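Local atomic coordinates of hypothetical protein PH1897 (PDB entry 1VDW), a protein that probably hydrolyses fructose 1,6-bisphosphate to fructose 6-phosphate and phosphate with magnesium as cofactor, as a homodimeric member of the inositol monophosphatase superfamily. Residues I140-Y154 with L182-R194. Residues are numbered along the deposited sequence; the frame is centred on the assembly and turned at random.
Sequences IKVRELAEKPSISFY and LARGALDAVVDIR
Ile151 and Phe153 meet Ala189 and Val191 on one face of the sheet: Ile151 CG2 lies 3.7 Å from Ala189 CB, and Phe153 CD1 lies 3.8 Å from Val191 CG1. Parallel pairing puts Phe153 and Val191 on the same face, and their matching torsions, Phe153 CG and Val191 CG1 each anti to the backbone N, then lay the two side chains alongside each other. Helix 242-250 covers this face, with Ile248 against Ala189 and Val191. On the other face, Ser152 CB packs on Leu187 CD1, while Ser152 OG and Tyr154 OH both bond to Glu178 of helix 175-184.

The segment axes of strands 150-154 and 189-193 diverge by only 11° and approach to 4.6 Å, which makes them parallel neighbours in the five-stranded mixed sheet. From 150-154 the chain passes through helix 160-164 to the flanking parallel strand 168-170; a beta-alpha-beta crossover by helix 175-184 then joins 168-170 to 189-193, with 150-154 between them. The pairing is recorded by bonds such as Ser152 N to Ala189 O and Val191 N to Ser152 O.

Toward Arg194, Tyr154 CD1 sits over the guanidinium face, 3.4 Å from Arg194 CZ, the two planes inclined by 32°. Asp192 fixes this guanidinium side-on through NE and NH2, and its carboxylate is nearly parallel to the phenol ring (8°), with OD2 over one face.

At the other end, the extended Arg143 chain reaches Asp188: Arg143 NE to Asp188 OD1 is 2.9 Å and Arg143 NH2 to Asp188 OD2 is 2.8 Å. Both bonds are nearly straight, yet the nitrogens approach from above the carboxylate plane. That leaves the anti lone pair of Asp188 OD2 to Ser150 N, at 2.8 Å. Tyr90 of the second subunit also bonds to Arg143 NH2, tying this polar edge to the dimer interface.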
ATOM      1  N   ILE A 140      17.270  13.040   3.051  1.00 11.97           N
ATOM      2  CA  ILE A 140      16.366  12.688   1.962  1.00 12.59           C
ATOM      3  C   ILE A 140      15.852  13.957   1.300  1.00 12.26           C
ATOM      4  O   ILE A 140      15.837  15.026   1.908  1.00 13.84           O
ATOM      5  CB  ILE A 140      15.141  11.853   2.450  1.00 11.20           C
ATOM      6  CG1 ILE A 140      14.394  12.590   3.566  1.00 11.01           C
ATOM      7  CG2 ILE A 140      15.601  10.468   2.887  1.00 11.12           C
ATOM      8  CD1 ILE A 140      13.063  11.944   3.949  1.00 12.04           C
ATOM      9  N   LYS A 141      15.444  13.837   0.044  1.00 11.87           N
ATOM     10  CA  LYS A 141      14.902  14.969  -0.696  1.00 12.15           C
ATOM     11  C   LYS A 141      13.940  14.450  -1.747  1.00 11.03           C
ATOM     12  O   LYS A 141      14.006  13.283  -2.136  1.00 10.85           O
ATOM     13  CB  LYS A 141      16.022  15.773  -1.371  1.00 15.11           C
ATOM     14  CG  LYS A 141      16.842  14.992  -2.383  1.00 20.01           C
ATOM     15  CD  LYS A 141      17.998  15.840  -2.906  1.00 24.08           C
ATOM     16  CE  LYS A 141      18.901  15.054  -3.849  1.00 27.27           C
ATOM     17  NZ  LYS A 141      18.215  14.676  -5.115  1.00 29.25           N
ATOM     18  N   VAL A 142      13.031  15.308  -2.197  1.00 11.53           N
ATOM     19  CA  VAL A 142      12.090  14.893  -3.225  1.00 10.94           C
ATOM     20  C   VAL A 142      12.898  14.584  -4.476  1.00 11.02           C
ATOM     21  O   VAL A 142      14.005  15.105  -4.661  1.00 12.39           O
ATOM     22  CB  VAL A 142      11.049  15.997  -3.546  1.00 10.83           C
ATOM     23  CG1 VAL A 142      10.188  16.262  -2.329  1.00 12.12           C
ATOM     24  CG2 VAL A 142      11.747  17.283  -4.003  1.00 11.81           C
ATOM     25  N   ARG A 143      12.371  13.713  -5.322  1.00 11.32           N
ATOM     26  CA  ARG A 143      13.081  13.383  -6.546  1.00 12.14           C
ATOM     27  C   ARG A 143      12.729  14.389  -7.630  1.00 13.87           C
ATOM     28  O   ARG A 143      11.734  15.106  -7.539  1.00 13.26           O
ATOM     29  CB  ARG A 143      12.726  11.972  -7.017  1.00 12.15           C
ATOM     30  CG  ARG A 143      11.296  11.794  -7.514  1.00 12.70           C
ATOM     31  CD  ARG A 143      11.069  10.342  -7.907  1.00 13.37           C
ATOM     32  NE  ARG A 143       9.708  10.065  -8.354  1.00 12.26           N
ATOM     33  CZ  ARG A 143       9.158   8.854  -8.334  1.00 12.45           C
ATOM     34  NH1 ARG A 143       9.849   7.815  -7.882  1.00 13.01           N
ATOM     35  NH2 ARG A 143       7.928   8.674  -8.786  1.00 14.42           N
ATOM     36  N   GLU A 144      13.571  14.446  -8.652  1.00 16.71           N
ATOM     37  CA  GLU A 144      13.332  15.343  -9.766  1.00 18.27           C
ATOM     38  C   GLU A 144      12.285  14.655 -10.639  1.00 18.68           C
ATOM     39  O   GLU A 144      12.319  13.435 -10.807  1.00 21.13           O
ATOM     40  CB  GLU A 144      14.631  15.552 -10.549  1.00 22.53           C
ATOM     41  CG  GLU A 144      14.668  16.818 -11.386  1.00 26.54           C
ATOM     42  CD  GLU A 144      16.016  17.038 -12.048  1.00 29.08           C
ATOM     43  OE1 GLU A 144      16.232  18.132 -12.612  1.00 31.79           O
ATOM     44  OE2 GLU A 144      16.860  16.116 -12.010  1.00 30.95           O
ATOM     45  N   LEU A 145      11.342  15.424 -11.168  1.00 18.06           N
ATOM     46  CA  LEU A 145      10.306  14.862 -12.031  1.00 17.69           C
ATOM     47  C   LEU A 145      10.947  14.604 -13.391  1.00 18.13           C
ATOM     48  O   LEU A 145      11.324  15.545 -14.090  1.00 19.15           O
ATOM     49  CB  LEU A 145       9.140  15.845 -12.170  1.00 17.98           C
ATOM     50  CG  LEU A 145       7.929  15.385 -12.987  1.00 17.41           C
ATOM     51  CD1 LEU A 145       7.350  14.102 -12.393  1.00 18.04           C
ATOM     52  CD2 LEU A 145       6.884  16.493 -13.003  1.00 20.31           C
ATOM     53  N   ALA A 146      11.069  13.336 -13.767  1.00 18.35           N
ATOM     54  CA  ALA A 146      11.702  12.985 -15.035  1.00 19.43           C
ATOM     55  C   ALA A 146      10.938  11.972 -15.878  1.00 19.87           C
ATOM     56  O   ALA A 146      11.474  11.439 -16.848  1.00 19.74           O
ATOM     57  CB  ALA A 146      13.116  12.479 -14.778  1.00 20.89           C
ATOM     58  N   GLU A 147       9.694  11.698 -15.506  1.00 18.51           N
ATOM     59  CA  GLU A 147       8.856  10.762 -16.250  1.00 18.44           C
ATOM     60  C   GLU A 147       7.407  11.002 -15.868  1.00 16.99           C
ATOM     61  O   GLU A 147       7.125  11.845 -15.018  1.00 17.66           O
ATOM     62  CB  GLU A 147       9.243   9.313 -15.940  1.00 19.88           C
ATOM     63  CG  GLU A 147       9.278   8.967 -14.461  1.00 22.26           C
ATOM     64  CD  GLU A 147       9.424   7.476 -14.217  1.00 25.68           C
ATOM     65  OE1 GLU A 147      10.214   6.826 -14.933  1.00 27.30           O
ATOM     66  OE2 GLU A 147       8.755   6.953 -13.300  1.00 26.23           O
ATOM     67  N   LYS A 148       6.481  10.286 -16.497  1.00 15.80           N
ATOM     68  CA  LYS A 148       5.079  10.478 -16.155  1.00 15.49           C
ATOM     69  C   LYS A 148       5.012  10.165 -14.661  1.00 13.92           C
ATOM     70  O   LYS A 148       5.434   9.096 -14.214  1.00 14.54           O
ATOM     71  CB  LYS A 148       4.186   9.552 -16.977  1.00 16.17           C
ATOM     72  CG  LYS A 148       2.765  10.065 -17.097  1.00 18.15           C
ATOM     73  CD  LYS A 148       1.953   9.244 -18.075  1.00 18.69           C
ATOM     74  CE  LYS A 148       0.563   9.825 -18.231  1.00 21.42           C
ATOM     75  NZ  LYS A 148      -0.241   9.081 -19.237  1.00 24.17           N
ATOM     76  N   PRO A 149       4.479  11.101 -13.868  1.00 14.34           N
ATOM     77  CA  PRO A 149       4.376  10.949 -12.414  1.00 12.86           C
ATOM     78  C   PRO A 149       3.613   9.788 -11.794  1.00 12.23           C
ATOM     79  O   PRO A 149       2.680   9.234 -12.369  1.00 11.94           O
ATOM     80  CB  PRO A 149       3.818  12.300 -11.971  1.00 14.06           C
ATOM     81  CG  PRO A 149       2.970  12.707 -13.128  1.00 15.19           C
ATOM     82  CD  PRO A 149       3.834  12.351 -14.312  1.00 14.55           C
ATOM     83  N   SER A 150       4.065   9.433 -10.595  1.00 11.38           N
ATOM     84  CA  SER A 150       3.459   8.387  -9.782  1.00 10.29           C
ATOM     85  C   SER A 150       2.948   9.169  -8.584  1.00  9.25           C
ATOM     86  O   SER A 150       3.717   9.876  -7.934  1.00 10.15           O
ATOM     87  CB  SER A 150       4.501   7.365  -9.331  1.00 11.48           C
ATOM     88  OG  SER A 150       5.049   6.683 -10.443  1.00 11.84           O
ATOM     89  N   ILE A 151       1.661   9.048  -8.284  1.00  9.21           N
ATOM     90  CA  ILE A 151       1.101   9.819  -7.185  1.00  8.86           C
ATOM     91  C   ILE A 151       0.184   9.044  -6.263  1.00  8.76           C
ATOM     92  O   ILE A 151      -0.301   7.971  -6.608  1.00  9.05           O
ATOM     93  CB  ILE A 151       0.267  11.020  -7.729  1.00  8.21           C
ATOM     94  CG1 ILE A 151      -1.063  10.526  -8.320  1.00  9.75           C
ATOM     95  CG2 ILE A 151       1.068  11.768  -8.796  1.00 10.08           C
ATOM     96  CD1 ILE A 151      -2.074  11.639  -8.592  1.00 10.87           C
ATOM     97  N   SER A 152      -0.012   9.593  -5.068  1.00  8.64           N
ATOM     98  CA  SER A 152      -0.986   9.062  -4.124  1.00  8.12           C
ATOM     99  C   SER A 152      -2.215   9.914  -4.459  1.00  8.58           C
ATOM    100  O   SER A 152      -2.097  11.131  -4.648  1.00  9.27           O
ATOM    101  CB  SER A 152      -0.529   9.285  -2.683  1.00  8.32           C
ATOM    102  OG  SER A 152      -1.601   9.168  -1.768  0.50  6.35           O
ATOM    103  N   PHE A 153      -3.380   9.282  -4.538  1.00  8.37           N
ATOM    104  CA  PHE A 153      -4.591   9.997  -4.922  1.00  8.74           C
ATOM    105  C   PHE A 153      -5.823   9.528  -4.166  1.00  9.27           C
ATOM    106  O   PHE A 153      -6.131   8.335  -4.144  1.00  9.95           O
ATOM    107  CB  PHE A 153      -4.787   9.826  -6.441  1.00 10.85           C
ATOM    108  CG  PHE A 153      -5.959  10.587  -7.019  1.00 11.86           C
ATOM    109  CD1 PHE A 153      -6.278  11.872  -6.584  1.00 11.50           C
ATOM    110  CD2 PHE A 153      -6.698  10.033  -8.062  1.00 15.01           C
ATOM    111  CE1 PHE A 153      -7.315  12.592  -7.184  1.00 11.97           C
ATOM    112  CE2 PHE A 153      -7.734  10.747  -8.664  1.00 14.96           C
ATOM    113  CZ  PHE A 153      -8.039  12.027  -8.224  1.00 15.50           C
ATOM    114  N   TYR A 154      -6.510  10.488  -3.546  1.00  8.96           N
ATOM    115  CA  TYR A 154      -7.742  10.249  -2.794  1.00  8.93           C
ATOM    116  C   TYR A 154      -8.785  11.271  -3.242  1.00  9.81           C
ATOM    117  O   TYR A 154      -8.531  12.477  -3.216  1.00 10.55           O
ATOM    118  CB  TYR A 154      -7.547  10.466  -1.291  1.00 10.09           C
ATOM    119  CG  TYR A 154      -6.637   9.502  -0.566  1.00  8.28           C
ATOM    120  CD1 TYR A 154      -7.163   8.490   0.235  1.00  9.60           C
ATOM    121  CD2 TYR A 154      -5.258   9.659  -0.606  1.00  8.62           C
ATOM    122  CE1 TYR A 154      -6.340   7.666   0.986  1.00  8.62           C
ATOM    123  CE2 TYR A 154      -4.424   8.837   0.140  1.00  8.79           C
ATOM    124  CZ  TYR A 154      -4.977   7.849   0.937  1.00  8.16           C
ATOM    125  OH  TYR A 154      -4.172   7.052   1.710  1.00  9.34           O
ATOM    126  N   LEU A 182       6.728  10.833  -0.538  1.00  8.79           N
ATOM    127  CA  LEU A 182       6.974  11.976  -1.408  1.00  9.27           C
ATOM    128  C   LEU A 182       8.293  12.631  -0.984  1.00  9.26           C
ATOM    129  O   LEU A 182       9.133  12.975  -1.821  1.00 10.36           O
ATOM    130  CB  LEU A 182       5.835  12.986  -1.272  1.00  9.00           C
ATOM    131  CG  LEU A 182       6.051  14.372  -1.885  1.00 10.19           C
ATOM    132  CD1 LEU A 182       6.183  14.266  -3.396  1.00 12.77           C
ATOM    133  CD2 LEU A 182       4.886  15.269  -1.501  1.00 10.90           C
ATOM    134  N   ALA A 183       8.476  12.769   0.325  1.00  8.90           N
ATOM    135  CA  ALA A 183       9.665  13.402   0.877  1.00  8.86           C
ATOM    136  C   ALA A 183      10.974  12.723   0.503  1.00 10.78           C
ATOM    137  O   ALA A 183      12.000  13.391   0.366  1.00 11.55           O
ATOM    138  CB  ALA A 183       9.545  13.492   2.392  1.00  9.49           C
ATOM    139  N   ARG A 184      10.962  11.403   0.341  1.00 10.46           N
ATOM    140  CA  ARG A 184      12.206  10.718   0.003  1.00 10.82           C
ATOM    141  C   ARG A 184      12.323  10.322  -1.463  1.00 11.87           C
ATOM    142  O   ARG A 184      13.281   9.659  -1.857  1.00 13.20           O
ATOM    143  CB  ARG A 184      12.422   9.496   0.904  1.00 11.66           C
ATOM    144  CG  ARG A 184      11.434   8.364   0.720  1.00 10.80           C
ATOM    145  CD  ARG A 184      11.829   7.164   1.581  1.00 12.27           C
ATOM    146  NE  ARG A 184      10.846   6.087   1.495  1.00 12.68           N
ATOM    147  CZ  ARG A 184      10.729   5.257   0.464  1.00 11.84           C
ATOM    148  NH1 ARG A 184      11.543   5.361  -0.575  1.00 12.23           N
ATOM    149  NH2 ARG A 184       9.768   4.346   0.454  1.00 12.66           N
ATOM    150  N   GLY A 185      11.343  10.713  -2.269  1.00 10.40           N
ATOM    151  CA  GLY A 185      11.404  10.425  -3.693  1.00 10.99           C
ATOM    152  C   GLY A 185      10.785   9.145  -4.223  1.00 10.70           C
ATOM    153  O   GLY A 185      11.179   8.671  -5.290  1.00 12.53           O
ATOM    154  N   ALA A 186       9.817   8.587  -3.501  1.00 10.17           N
ATOM    155  CA  ALA A 186       9.147   7.361  -3.928  1.00  8.88           C
ATOM    156  C   ALA A 186       7.854   7.672  -4.684  1.00  9.49           C
ATOM    157  O   ALA A 186       7.256   6.784  -5.292  1.00 10.38           O
ATOM    158  CB  ALA A 186       8.857   6.484  -2.718  1.00  9.65           C
ATOM    159  N   LEU A 187       7.433   8.935  -4.627  1.00  9.22           N
ATOM    160  CA  LEU A 187       6.236   9.430  -5.308  1.00  9.06           C
ATOM    161  C   LEU A 187       6.527  10.857  -5.757  1.00  9.78           C
ATOM    162  O   LEU A 187       7.403  11.522  -5.196  1.00 10.69           O
ATOM    163  CB  LEU A 187       5.025   9.454  -4.368  1.00 10.15           C
ATOM    164  CG  LEU A 187       4.445   8.119  -3.903  1.00  9.12           C
ATOM    165  CD1 LEU A 187       3.371   8.382  -2.847  1.00 10.71           C
ATOM    166  CD2 LEU A 187       3.877   7.353  -5.088  1.00 10.73           C
ATOM    167  N   ASP A 188       5.789  11.327  -6.760  1.00 10.39           N
ATOM    168  CA  ASP A 188       5.962  12.688  -7.266  1.00 10.68           C
ATOM    169  C   ASP A 188       4.940  13.644  -6.663  1.00 10.35           C
ATOM    170  O   ASP A 188       5.166  14.851  -6.614  1.00 10.96           O
ATOM    171  CB  ASP A 188       5.836  12.704  -8.786  1.00 11.59           C
ATOM    172  CG  ASP A 188       6.873  11.836  -9.458  1.00 11.87           C
ATOM    173  OD1 ASP A 188       8.065  12.213  -9.457  1.00 13.52           O
ATOM    174  OD2 ASP A 188       6.491  10.768  -9.974  1.00 12.80           O
ATOM    175  N   ALA A 189       3.809  13.109  -6.210  1.00  9.99           N
ATOM    176  CA  ALA A 189       2.772  13.941  -5.608  1.00  9.95           C
ATOM    177  C   ALA A 189       1.834  13.130  -4.722  1.00  9.67           C
ATOM    178  O   ALA A 189       1.746  11.904  -4.836  1.00  9.25           O
ATOM    179  CB  ALA A 189       1.961  14.650  -6.705  1.00 12.01           C
ATOM    180  N   VAL A 190       1.154  13.839  -3.829  1.00  9.39           N
ATOM    181  CA  VAL A 190       0.165  13.274  -2.918  1.00  9.78           C
ATOM    182  C   VAL A 190      -1.023  14.217  -3.040  1.00  9.57           C
ATOM    183  O   VAL A 190      -0.914  15.417  -2.765  1.00 10.42           O
ATOM    184  CB  VAL A 190       0.657  13.250  -1.460  1.00  9.10           C
ATOM    185  CG1 VAL A 190      -0.457  12.757  -0.543  1.00 11.48           C
ATOM    186  CG2 VAL A 190       1.868  12.337  -1.342  1.00 10.82           C
ATOM    187  N   VAL A 191      -2.152  13.664  -3.454  1.00  9.18           N
ATOM    188  CA  VAL A 191      -3.356  14.445  -3.677  1.00  9.86           C
ATOM    189  C   VAL A 191      -4.523  13.869  -2.899  1.00  8.74           C
ATOM    190  O   VAL A 191      -4.911  12.722  -3.116  1.00 10.80           O
ATOM    191  CB  VAL A 191      -3.716  14.439  -5.178  1.00 10.28           C
ATOM    192  CG1 VAL A 191      -4.959  15.286  -5.431  1.00 12.50           C
ATOM    193  CG2 VAL A 191      -2.540  14.940  -5.992  1.00 11.60           C
ATOM    194  N   ASP A 192      -5.072  14.649  -1.975  1.00  9.88           N
ATOM    195  CA  ASP A 192      -6.223  14.201  -1.201  1.00 10.69           C
ATOM    196  C   ASP A 192      -7.217  15.346  -1.185  1.00 10.40           C
ATOM    197  O   ASP A 192      -7.001  16.365  -0.518  1.00 12.16           O
ATOM    198  CB  ASP A 192      -5.827  13.839   0.231  1.00 11.31           C
ATOM    199  CG  ASP A 192      -6.946  13.133   0.987  1.00 12.87           C
ATOM    200  OD1 ASP A 192      -8.131  13.486   0.782  1.00 13.11           O
ATOM    201  OD2 ASP A 192      -6.636  12.233   1.794  1.00 13.61           O
ATOM    202  N   ILE A 193      -8.304  15.172  -1.928  1.00 10.50           N
ATOM    203  CA  ILE A 193      -9.322  16.207  -2.034  1.00 12.38           C
ATOM    204  C   ILE A 193     -10.684  15.730  -1.542  1.00 14.08           C
ATOM    205  O   ILE A 193     -11.727  16.164  -2.034  1.00 15.21           O
ATOM    206  CB  ILE A 193      -9.423  16.708  -3.497  1.00 14.02           C
ATOM    207  CG1 ILE A 193      -9.719  15.540  -4.443  1.00 13.36           C
ATOM    208  CG2 ILE A 193      -8.112  17.369  -3.901  1.00 13.39           C
ATOM    209  CD1 ILE A 193      -9.841  15.946  -5.909  1.00 16.75           C
ATOM    210  N   ARG A 194     -10.664  14.850  -0.547  1.00 13.25           N
ATOM    211  CA  ARG A 194     -11.881  14.290   0.035  1.00 14.06           C
ATOM    212  C   ARG A 194     -12.554  15.180   1.078  1.00 14.96           C
ATOM    213  O   ARG A 194     -13.671  14.881   1.504  1.00 15.74           O
ATOM    214  CB  ARG A 194     -11.574  12.955   0.718  1.00 13.45           C
ATOM    215  CG  ARG A 194     -11.057  11.848  -0.176  1.00 13.14           C
ATOM    216  CD  ARG A 194     -10.708  10.634   0.673  1.00 12.97           C
ATOM    217  NE  ARG A 194      -9.556  10.881   1.537  1.00 13.96           N
ATOM    218  CZ  ARG A 194      -9.149  10.054   2.496  1.00 13.42           C
ATOM    219  NH1 ARG A 194      -9.804   8.923   2.725  1.00 15.33           N
ATOM    220  NH2 ARG A 194      -8.071  10.343   3.213  1.00 15.08           N
TER
HETATM  221  O   HOH W   1      15.725  10.866  -0.851  1.00 17.28           O
HETATM  222  O   HOH W   2       9.534  13.159  -4.601  1.00 11.45           O
HETATM  223  O   HOH W   3       9.836  11.444 -11.998  1.00 26.37           O